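Transcriptional regulator, SorC family (Enterococcus faecalis, PDB 2O0M) probably binds DNA and a carbohydrate effector as a transcriptional regulator of the SorC family. Local coordinates at residues L221-P224 against S225-E228; V269-F273 against G274-D278; G291-L294 against K295-Q298; A318-K321 against N322-K325. All coordinates share one frame; numbering follows the deposited sequence.

Interaction 1 (L221-P224 against S225-E228); sequences LQEP and SIQE
The flat carboxamide of Gln227 is turned so that Leu221 O lies close to its plane, 13° out, and takes a hydrogen from Gln227 NE2 at 2.9 Å. At the oxygen end of the same group, Gln227 OE1 sits 3.7 Å from Pro224 CA. The setting is the N-terminus of helix 224-234, where Glu223 holds the N-cap position and Pro224 begins the first turn. Proline suits that place because the first residues of a helix need offer no N-H to a preceding turn, and its ring already fixes a helical phi.

Backbone bonds start the helix. Gln227 N bonds to Glu223 O at 2.9 Å, and Glu228 N reaches Pro224 O. Through its side chain Gln227 also holds the new helix to the backbone that precedes it, at Leu221: CG lies anti to the carbonyl carbon (chi1 -70°), and the extended chain beyond it runs back along the loop. Gln227 CG passes 3.3 Å from Leu221 O, whose lone pair, in the carbonyl plane, takes the amide hydrogen.

Next to it, Glu223 CB packs on Ile226 CG1 at 3.8 Å, the buried isoleucine giving the turn its greasy side. Glu228 faces another way and forms a salt bridge with Arg204. The side chain of Glu223 bends at chi2, and its carboxylate meets the small, polar Ser225 through one water, which donates to Glu223 OE1 at 2.7 Å and lies 2.6 Å from Ser225 OG.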
loop_
_atom_site.group_PDB
_atom_site.type_symbol
_atom_site.label_atom_id
_atom_site.label_comp_id
_atom_site.label_asym_id
_atom_site.label_seq_id
_atom_site.Cartn_x
_atom_site.Cartn_y
_atom_site.Cartn_z
ATOM N N LEU A 221 17.961 3.563 14.969
ATOM C CA LEU A 221 18.686 2.661 14.070
ATOM C C LEU A 221 19.723 1.775 14.744
ATOM O O LEU A 221 20.084 0.730 14.196
ATOM C CB LEU A 221 19.363 3.439 12.950
ATOM C CG LEU A 221 18.419 3.978 11.892
ATOM C CD1 LEU A 221 19.252 4.691 10.871
ATOM C CD2 LEU A 221 17.622 2.868 11.237
ATOM N N GLN A 222 20.215 2.195 15.906
ATOM C CA GLN A 222 21.153 1.387 16.679
ATOM C C GLN A 222 20.446 0.433 17.633
ATOM O O GLN A 222 21.097 -0.369 18.301
ATOM C CB GLN A 222 22.109 2.290 17.464
ATOM C CG GLN A 222 22.894 3.256 16.588
ATOM C CD GLN A 222 23.750 2.538 15.557
ATOM O OE1 GLN A 222 24.533 1.649 15.902
ATOM N NE2 GLN A 222 23.603 2.916 14.287
ATOM N N GLU A 223 19.118 0.516 17.703
ATOM C CA GLU A 223 18.359 -0.371 18.573
ATOM C C GLU A 223 18.193 -1.735 17.914
ATOM O O GLU A 223 17.657 -1.816 16.803
ATOM C CB GLU A 223 16.995 0.244 18.899
ATOM C CG GLU A 223 17.057 1.484 19.789
ATOM C CD GLU A 223 17.493 1.174 21.223
ATOM O OE1 GLU A 223 17.560 -0.015 21.600
ATOM O OE2 GLU A 223 17.756 2.126 21.987
ATOM N N PRO A 224 18.655 -2.815 18.578
ATOM C CA PRO A 224 18.451 -4.147 18.014
ATOM C C PRO A 224 16.993 -4.463 17.685
ATOM O O PRO A 224 16.729 -5.157 16.706
ATOM C CB PRO A 224 18.962 -5.077 19.118
ATOM C CG PRO A 224 19.972 -4.276 19.824
ATOM C CD PRO A 224 19.416 -2.884 19.842
ATOM N N SER A 225 16.067 -3.959 18.495
ATOM C CA SER A 225 14.631 -4.202 18.279
ATOM C C SER A 225 14.134 -3.541 16.994
ATOM O O SER A 225 13.355 -4.125 16.249
ATOM C CB SER A 225 13.803 -3.688 19.469
ATOM O OG SER A 225 13.926 -2.285 19.620
ATOM N N ILE A 226 14.569 -2.312 16.751
ATOM C CA ILE A 226 14.208 -1.590 15.526
ATOM C C ILE A 226 14.842 -2.266 14.304
ATOM O O ILE A 226 14.190 -2.449 13.267
ATOM C CB ILE A 226 14.663 -0.117 15.599
ATOM C CG1 ILE A 226 13.910 0.642 16.704
ATOM C CG2 ILE A 226 14.534 0.587 14.235
ATOM C CD1 ILE A 226 12.451 0.934 16.409
ATOM N N GLN A 227 16.114 -2.628 14.430
ATOM C CA GLN A 227 16.844 -3.299 13.353
ATOM C C GLN A 227 16.173 -4.601 12.969
ATOM O O GLN A 227 16.101 -4.955 11.790
ATOM C CB GLN A 227 18.285 -3.607 13.786
ATOM C CG GLN A 227 19.194 -2.400 13.944
ATOM C CD GLN A 227 20.514 -2.745 14.642
ATOM O OE1 GLN A 227 20.733 -3.888 15.075
ATOM N NE2 GLN A 227 21.401 -1.756 14.759
ATOM N N GLU A 228 15.695 -5.315 13.982
ATOM C CA GLU A 228 15.047 -6.600 13.797
ATOM C C GLU A 228 13.817 -6.433 12.915
ATOM O O GLU A 228 13.613 -7.206 11.988
ATOM C CB GLU A 228 14.667 -7.167 15.157
ATOM C CG GLU A 228 14.046 -8.541 15.158
ATOM C CD GLU A 228 14.055 -9.153 16.551
ATOM O OE1 GLU A 228 15.104 -9.071 17.234
ATOM O OE2 GLU A 228 13.019 -9.708 16.967
HETATM O O HOH W 1 15.926 -2.177 21.337
#

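Interaction 2 (V269-F273 against G274-D278); sequences VAESF and GYFFD
Phe277 lays one edge of its ring along the neighbouring strand, with CE2 3.9 Å from Ser272 N and CD2 3.7 Å from Ala270 O. CG stands anti to the carbonyl carbon (chi1 -54°), which carries the ring along the hairpin toward Ser272. A residue as small as Ala270 suits the cross-strand position, since its short methyl fits beside Phe277, with Ala270 CB 4.3 Å from Phe277 CB. Tyr275 and Ser272 share this side of the sheet with them.

Gly274 fills the bend. Its phi of 83° would press a beta carbon against Phe273 O, which is why glycine fits. Its N-H is taken by Glu271 OE2 at 2.8 Å, on the anti side of the carboxylate and 32° out of its plane. The same oxygen makes a salt bridge with Arg253, so the buried acid has two polar partners and would probably stay ionised. On the way there Glu271 CG lies over a face of the Phe276 ring, 3.9 Å from its centroid, a CH-pi contact on the opposite side of the sheet from Phe277.

Phe277 O accepts from both Val269 N (2.8 Å) and Ala270 N, while Ser272 and Tyr275 exchange a pair of backbone bonds. Together these make a tight antiparallel beta hairpin, closed by a type I' turn from Ser272 to Tyr275 and marked at its open end by a classic beta bulge.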
loop_
_atom_site.group_PDB
_atom_site.type_symbol
_atom_site.label_atom_id
_atom_site.label_comp_id
_atom_site.label_asym_id
_atom_site.label_seq_id
_atom_site.Cartn_x
_atom_site.Cartn_y
_atom_site.Cartn_z
ATOM N N VAL A 269 1.025 13.720 -8.973
ATOM C CA VAL A 269 -0.313 13.175 -9.198
ATOM C C VAL A 269 -0.608 12.013 -8.246
ATOM O O VAL A 269 -1.694 11.935 -7.672
ATOM C CB VAL A 269 -0.472 12.711 -10.673
ATOM C CG1 VAL A 269 -1.778 11.980 -10.904
ATOM C CG2 VAL A 269 -0.395 13.916 -11.613
ATOM N N ALA A 270 0.350 11.098 -8.114
ATOM C CA ALA A 270 0.183 9.905 -7.288
ATOM C C ALA A 270 1.241 9.817 -6.199
ATOM O O ALA A 270 2.328 10.367 -6.321
ATOM C CB ALA A 270 0.248 8.656 -8.156
ATOM N N GLU A 271 0.886 9.127 -5.123
ATOM C CA GLU A 271 1.821 8.759 -4.072
ATOM C C GLU A 271 1.745 7.248 -3.838
ATOM O O GLU A 271 0.678 6.620 -3.950
ATOM C CB GLU A 271 1.476 9.509 -2.773
ATOM C CG GLU A 271 2.441 9.266 -1.606
ATOM C CD GLU A 271 2.190 7.989 -0.847
ATOM O OE1 GLU A 271 1.105 7.387 -1.003
ATOM O OE2 GLU A 271 3.087 7.574 -0.081
ATOM N N SER A 272 2.889 6.665 -3.506
ATOM C CA SER A 272 2.910 5.313 -2.962
ATOM C C SER A 272 4.248 5.070 -2.265
ATOM O O SER A 272 5.305 5.429 -2.800
ATOM C CB SER A 272 2.679 4.282 -4.063
ATOM O OG SER A 272 2.362 3.035 -3.514
ATOM N N PHE A 273 4.193 4.494 -1.068
ATOM C CA PHE A 273 5.402 4.161 -0.277
ATOM C C PHE A 273 6.280 5.373 0.061
ATOM O O PHE A 273 7.469 5.216 0.371
ATOM C CB PHE A 273 6.269 3.113 -0.975
ATOM C CG PHE A 273 5.534 1.907 -1.450
ATOM C CD1 PHE A 273 5.147 0.918 -0.569
ATOM C CD2 PHE A 273 5.284 1.730 -2.796
ATOM C CE1 PHE A 273 4.474 -0.218 -1.039
ATOM C CE2 PHE A 273 4.615 0.605 -3.254
ATOM C CZ PHE A 273 4.218 -0.350 -2.380
ATOM N N GLY A 274 5.715 6.575 0.018
ATOM C CA GLY A 274 6.493 7.784 0.273
ATOM C C GLY A 274 7.248 8.298 -0.934
ATOM O O GLY A 274 8.187 9.114 -0.788
ATOM N N TYR A 275 6.862 7.808 -2.113
ATOM C CA TYR A 275 7.316 8.356 -3.394
ATOM C C TYR A 275 6.163 9.075 -4.060
ATOM O O TYR A 275 5.020 8.622 -3.974
ATOM C CB TYR A 275 7.809 7.253 -4.335
ATOM C CG TYR A 275 8.943 6.420 -3.764
ATOM C CD1 TYR A 275 10.269 6.710 -4.050
ATOM C CD2 TYR A 275 8.678 5.348 -2.922
ATOM C CE1 TYR A 275 11.300 5.949 -3.520
ATOM C CE2 TYR A 275 9.693 4.584 -2.383
ATOM C CZ TYR A 275 11.004 4.872 -2.687
ATOM O OH TYR A 275 12.003 4.090 -2.143
ATOM N N PHE A 276 6.467 10.187 -4.734
ATOM C CA PHE A 276 5.455 10.948 -5.464
ATOM C C PHE A 276 5.726 10.908 -6.959
ATOM O O PHE A 276 6.861 11.076 -7.376
ATOM C CB PHE A 276 5.419 12.389 -4.956
ATOM C CG PHE A 276 4.921 12.495 -3.551
ATOM C CD1 PHE A 276 3.583 12.758 -3.304
ATOM C CD2 PHE A 276 5.766 12.244 -2.475
ATOM C CE1 PHE A 276 3.103 12.817 -2.023
ATOM C CE2 PHE A 276 5.285 12.288 -1.173
ATOM C CZ PHE A 276 3.960 12.576 -0.947
ATOM N N PHE A 277 4.673 10.686 -7.743
ATOM C CA PHE A 277 4.792 10.445 -9.187
ATOM C C PHE A 277 3.993 11.470 -9.993
ATOM O O PHE A 277 2.857 11.778 -9.656
ATOM C CB PHE A 277 4.272 9.050 -9.539
ATOM C CG PHE A 277 4.910 7.943 -8.745
ATOM C CD1 PHE A 277 5.971 7.204 -9.272
ATOM C CD2 PHE A 277 4.446 7.625 -7.470
ATOM C CE1 PHE A 277 6.549 6.183 -8.542
ATOM C CE2 PHE A 277 5.030 6.611 -6.737
ATOM C CZ PHE A 277 6.094 5.888 -7.273
ATOM N N ASP A 278 4.579 11.984 -11.074
ATOM C CA ASP A 278 3.817 12.826 -11.989
ATOM C C ASP A 278 3.076 11.943 -12.996
ATOM O O ASP A 278 3.175 10.715 -12.926
ATOM C CB ASP A 278 4.699 13.900 -12.658
ATOM C CG ASP A 278 5.751 13.326 -13.593
ATOM O OD1 ASP A 278 5.636 12.163 -14.022
ATOM O OD2 ASP A 278 6.708 14.065 -13.914
#

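Interaction 3 (G291-L294 against K295-Q298); sequences GLQL and KNLQ
Leu292 and Leu297 cross at about a right angle, with their branch ends pressed together: CD2 of Leu292 is 3.5 Å from CD2 of Leu297, tighter than ordinary van der Waals contact. In Leu292 CG is anti to the backbone N (chi1 172°), which sends its isobutyl group toward the later residue. Leu294 approaches Leu297 more obliquely, and its CD1 lies 4.1 Å from Leu297 CD1. Leucine suits position 297 because its two methyls meet different neighbours, CD2 touching Leu292 and CD1 touching Leu294; Leu297 also rests on Pro324.

These residues belong to the connection between strand 283-286 and strand 302-306 of the Rossmann-like domain. Here the chain winds into a short helical turn, in which Asn296 N bonds to Gln293 O and Leu297 N to Leu294 O. Both bonds span three residues, as in a 3-10 turn.

On the other side the long polar chains take over. Gln293 and Lys295 run side by side in the same direction, bringing the aliphatic CE of Lys295 3.4 Å from Gln293 OE1. The amide of Asn296 crosses that of Gln293 with the planes 61° apart, and its ND2 gives a hydrogen to a water (2.8 Å) that also accepts from Gln293 N. A second water donates to Leu294 O (2.9 Å) and to Gln298 OE1.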
loop_
_atom_site.group_PDB
_atom_site.type_symbol
_atom_site.label_atom_id
_atom_site.label_comp_id
_atom_site.label_asym_id
_atom_site.label_seq_id
_atom_site.Cartn_x
_atom_site.Cartn_y
_atom_site.Cartn_z
ATOM N N GLY A 291 12.566 1.781 5.752
ATOM C CA GLY A 291 11.895 0.554 5.303
ATOM C C GLY A 291 12.069 0.306 3.806
ATOM O O GLY A 291 13.129 0.551 3.240
ATOM N N LEU A 292 11.010 -0.159 3.161
ATOM C CA LEU A 292 11.093 -0.681 1.798
ATOM C C LEU A 292 11.630 0.305 0.770
ATOM O O LEU A 292 11.220 1.457 0.740
ATOM C CB LEU A 292 9.698 -1.134 1.344
ATOM C CG LEU A 292 9.599 -1.515 -0.133
ATOM C CD1 LEU A 292 9.941 -2.990 -0.336
ATOM C CD2 LEU A 292 8.232 -1.190 -0.700
ATOM N N GLN A 293 12.530 -0.169 -0.092
ATOM C CA GLN A 293 12.927 0.574 -1.290
ATOM C C GLN A 293 12.038 0.239 -2.487
ATOM O O GLN A 293 11.765 -0.927 -2.749
ATOM C CB GLN A 293 14.356 0.230 -1.678
ATOM C CG GLN A 293 15.377 0.540 -0.637
ATOM C CD GLN A 293 16.791 0.241 -1.118
ATOM O OE1 GLN A 293 17.227 0.759 -2.147
ATOM N NE2 GLN A 293 17.508 -0.595 -0.376
ATOM N N LEU A 294 11.621 1.256 -3.233
ATOM C CA LEU A 294 10.799 1.048 -4.421
ATOM C C LEU A 294 11.442 0.025 -5.363
ATOM O O LEU A 294 10.764 -0.877 -5.865
ATOM C CB LEU A 294 10.591 2.376 -5.156
ATOM C CG LEU A 294 9.597 2.432 -6.318
ATOM C CD1 LEU A 294 8.200 2.124 -5.843
ATOM C CD2 LEU A 294 9.642 3.805 -6.956
ATOM N N LYS A 295 12.750 0.155 -5.579
ATOM C CA LYS A 295 13.465 -0.736 -6.506
ATOM C C LYS A 295 13.335 -2.214 -6.124
ATOM O O LYS A 295 13.395 -3.098 -6.985
ATOM C CB LYS A 295 14.954 -0.358 -6.619
ATOM C CG LYS A 295 15.847 -0.895 -5.511
ATOM C CD LYS A 295 17.316 -0.600 -5.793
ATOM C CE LYS A 295 18.223 -1.172 -4.720
ATOM N NZ LYS A 295 19.548 -0.480 -4.742
ATOM N N ASN A 296 13.175 -2.486 -4.837
ATOM C CA ASN A 296 13.133 -3.864 -4.361
ATOM C C ASN A 296 11.756 -4.504 -4.478
ATOM O O ASN A 296 11.626 -5.711 -4.300
ATOM C CB ASN A 296 13.639 -3.952 -2.927
ATOM C CG ASN A 296 15.139 -3.671 -2.811
ATOM O OD1 ASN A 296 15.912 -3.882 -3.752
ATOM N ND2 ASN A 296 15.549 -3.197 -1.649
ATOM N N LEU A 297 10.730 -3.711 -4.784
ATOM C CA LEU A 297 9.402 -4.292 -5.026
ATOM C C LEU A 297 9.434 -5.309 -6.149
ATOM O O LEU A 297 8.708 -6.294 -6.097
ATOM C CB LEU A 297 8.375 -3.225 -5.394
ATOM C CG LEU A 297 7.740 -2.396 -4.300
ATOM C CD1 LEU A 297 6.668 -1.536 -4.945
ATOM C CD2 LEU A 297 7.133 -3.287 -3.220
ATOM N N GLN A 298 10.279 -5.052 -7.152
ATOM C CA GLN A 298 10.396 -5.892 -8.362
ATOM C C GLN A 298 10.683 -7.356 -8.031
ATOM O O GLN A 298 10.229 -8.259 -8.736
ATOM C CB GLN A 298 11.509 -5.355 -9.278
ATOM C CG GLN A 298 11.403 -3.854 -9.623
ATOM C CD GLN A 298 10.229 -3.522 -10.541
ATOM O OE1 GLN A 298 9.517 -2.527 -10.334
ATOM N NE2 GLN A 298 10.028 -4.349 -11.571
HETATM O O HOH W 2 13.491 -2.928 0.298
HETATM O O HOH W 3 9.015 -0.870 -8.134
#

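Interaction 4 (A318-K321 against N322-K325); sequences AYMK and NAPK
Tyr319 brings the far half of its ring against the methyl of Ala323, Tyr319 CE2 approaching Ala323 CB to 3.6 Å. The ring gets there because CG is anti to the backbone N (chi1 168°), which brings the aromatic group toward the 322-325 segment. The hydroxyl oxygen Tyr319 OH then passes 4.0 Å from Pro324 CD, the two side chains crossing at about a right angle. From another direction the selenium of Met320, present as selenomethionine, lies 4.0 Å from the same Ala323 CB. The methyl is thus touched by both the ring and the selenomethionine chain, which is bent at chi2 and chi3; alanine suits the place because a methyl is short enough to meet both at van der Waals distance.

Along the backbone the helix unwinds through a type I beta turn from Met320 to Ala323. Its closing bond, Ala323 N to Met320 O, is weak at 3.2 Å, and so is the one from Asn322 N to Tyr319 O. A water lies close by: it is 2.8 Å from Met320 O and 2.7 Å from Ala323 O, and accepts from Lys325 NZ, though competing acceptors make it uncertain that it serves both carbonyls at once. The Lys325 ammonium also bonds to Phe105 O, and that of Lys321 to Glu279 O.

The chemistry is divided accordingly. Apolar contacts gather at one methyl on the buried side, while on the polar side a water, held by Lys325 NZ, lies within hydrogen-bonding distance of two carbonyls beside two weak direct bonds.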
loop_
_atom_site.group_PDB
_atom_site.type_symbol
_atom_site.label_atom_id
_atom_site.label_comp_id
_atom_site.label_asym_id
_atom_site.label_seq_id
_atom_site.Cartn_x
_atom_site.Cartn_y
_atom_site.Cartn_z
ATOM N N ALA A 318 -0.864 7.002 -12.934
ATOM C CA ALA A 318 0.479 7.554 -12.778
ATOM C C ALA A 318 1.398 6.588 -12.040
ATOM O O ALA A 318 2.566 6.413 -12.408
ATOM C CB ALA A 318 0.426 8.890 -12.071
ATOM N N TYR A 319 0.881 5.963 -10.986
ATOM C CA TYR A 319 1.695 5.009 -10.233
ATOM C C TYR A 319 1.875 3.719 -11.033
ATOM O O TYR A 319 2.969 3.163 -11.084
ATOM C CB TYR A 319 1.104 4.662 -8.854
ATOM C CG TYR A 319 1.846 3.479 -8.284
ATOM C CD1 TYR A 319 3.122 3.636 -7.737
ATOM C CD2 TYR A 319 1.339 2.192 -8.399
ATOM C CE1 TYR A 319 3.852 2.542 -7.270
ATOM C CE2 TYR A 319 2.052 1.096 -7.936
ATOM C CZ TYR A 319 3.304 1.267 -7.373
ATOM O OH TYR A 319 4.008 0.159 -6.926
HETATM N N MSE A 320 0.800 3.218 -11.628
HETATM C CA MSE A 320 0.843 1.879 -12.210
HETATM C C MSE A 320 1.790 1.782 -13.410
HETATM O O MSE A 320 2.209 0.676 -13.778
HETATM C CB MSE A 320 -0.575 1.387 -12.547
HETATM C CG MSE A 320 -1.437 1.114 -11.319
HETATM SE SE MSE A 320 -0.829 -0.361 -10.213
HETATM C CE MSE A 320 -0.739 -1.673 -11.612
ATOM N N LYS A 321 2.145 2.930 -13.994
ATOM C CA LYS A 321 3.046 2.989 -15.156
ATOM C C LYS A 321 4.330 2.214 -14.946
ATOM O O LYS A 321 4.774 1.477 -15.850
ATOM C CB LYS A 321 3.390 4.440 -15.509
ATOM C CG LYS A 321 2.408 5.072 -16.441
ATOM C CD LYS A 321 2.837 6.456 -16.866
ATOM C CE LYS A 321 2.016 6.945 -18.037
ATOM N NZ LYS A 321 2.284 8.363 -18.375
ATOM N N ASN A 322 4.913 2.382 -13.760
ATOM C CA ASN A 322 6.168 1.731 -13.386
ATOM C C ASN A 322 6.046 0.684 -12.264
ATOM O O ASN A 322 7.059 0.275 -11.703
ATOM C CB ASN A 322 7.212 2.795 -13.002
ATOM C CG ASN A 322 7.011 3.376 -11.578
ATOM O OD1 ASN A 322 6.011 3.104 -10.881
ATOM N ND2 ASN A 322 7.978 4.193 -11.154
ATOM N N ALA A 323 4.823 0.259 -11.933
ATOM C CA ALA A 323 4.602 -0.796 -10.941
ATOM C C ALA A 323 5.201 -2.119 -11.439
ATOM O O ALA A 323 5.279 -2.332 -12.650
ATOM C CB ALA A 323 3.126 -0.980 -10.669
ATOM N N PRO A 324 5.613 -3.013 -10.508
ATOM C CA PRO A 324 6.152 -4.304 -10.926
ATOM C C PRO A 324 5.122 -5.051 -11.750
ATOM O O PRO A 324 3.936 -4.993 -11.439
ATOM C CB PRO A 324 6.379 -5.042 -9.607
ATOM C CG PRO A 324 6.571 -3.954 -8.623
ATOM C CD PRO A 324 5.623 -2.886 -9.038
ATOM N N LYS A 325 5.569 -5.742 -12.789
ATOM C CA LYS A 325 4.626 -6.369 -13.705
ATOM C C LYS A 325 3.823 -7.486 -13.062
ATOM O O LYS A 325 2.748 -7.828 -13.544
ATOM C CB LYS A 325 5.336 -6.846 -14.983
ATOM C CG LYS A 325 5.917 -5.715 -15.823
ATOM C CD LYS A 325 4.986 -4.509 -15.887
ATOM C CE LYS A 325 5.281 -3.608 -17.024
ATOM N NZ LYS A 325 4.193 -2.614 -17.153
HETATM O O HOH W 4 3.752 -1.496 -14.697
#

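How the interactions relate
All four contacts lie in the putative sugar-binding domain and follow one another along the chain in numerical order. Interaction 1 stands apart at the surface, its centre 20 to 32 Å from the others, where two helices meet. Interactions 2, 3 and 4 form a cluster with centres 11 to 14 Å apart. There the hairpin of 270-277 continues the mixed sheet beside strand 238-245, and helix 313-320 packs on it, Tyr319 meeting Phe277 edge-to-face. Tyr275 OH bonds to Leu294 N. The hairpin, the helical turn and the end of helix 313-320 with its loop are thereby brought together into one packed region, where Phe273 makes apolar contacts with Leu292, Leu297 and Tyr319.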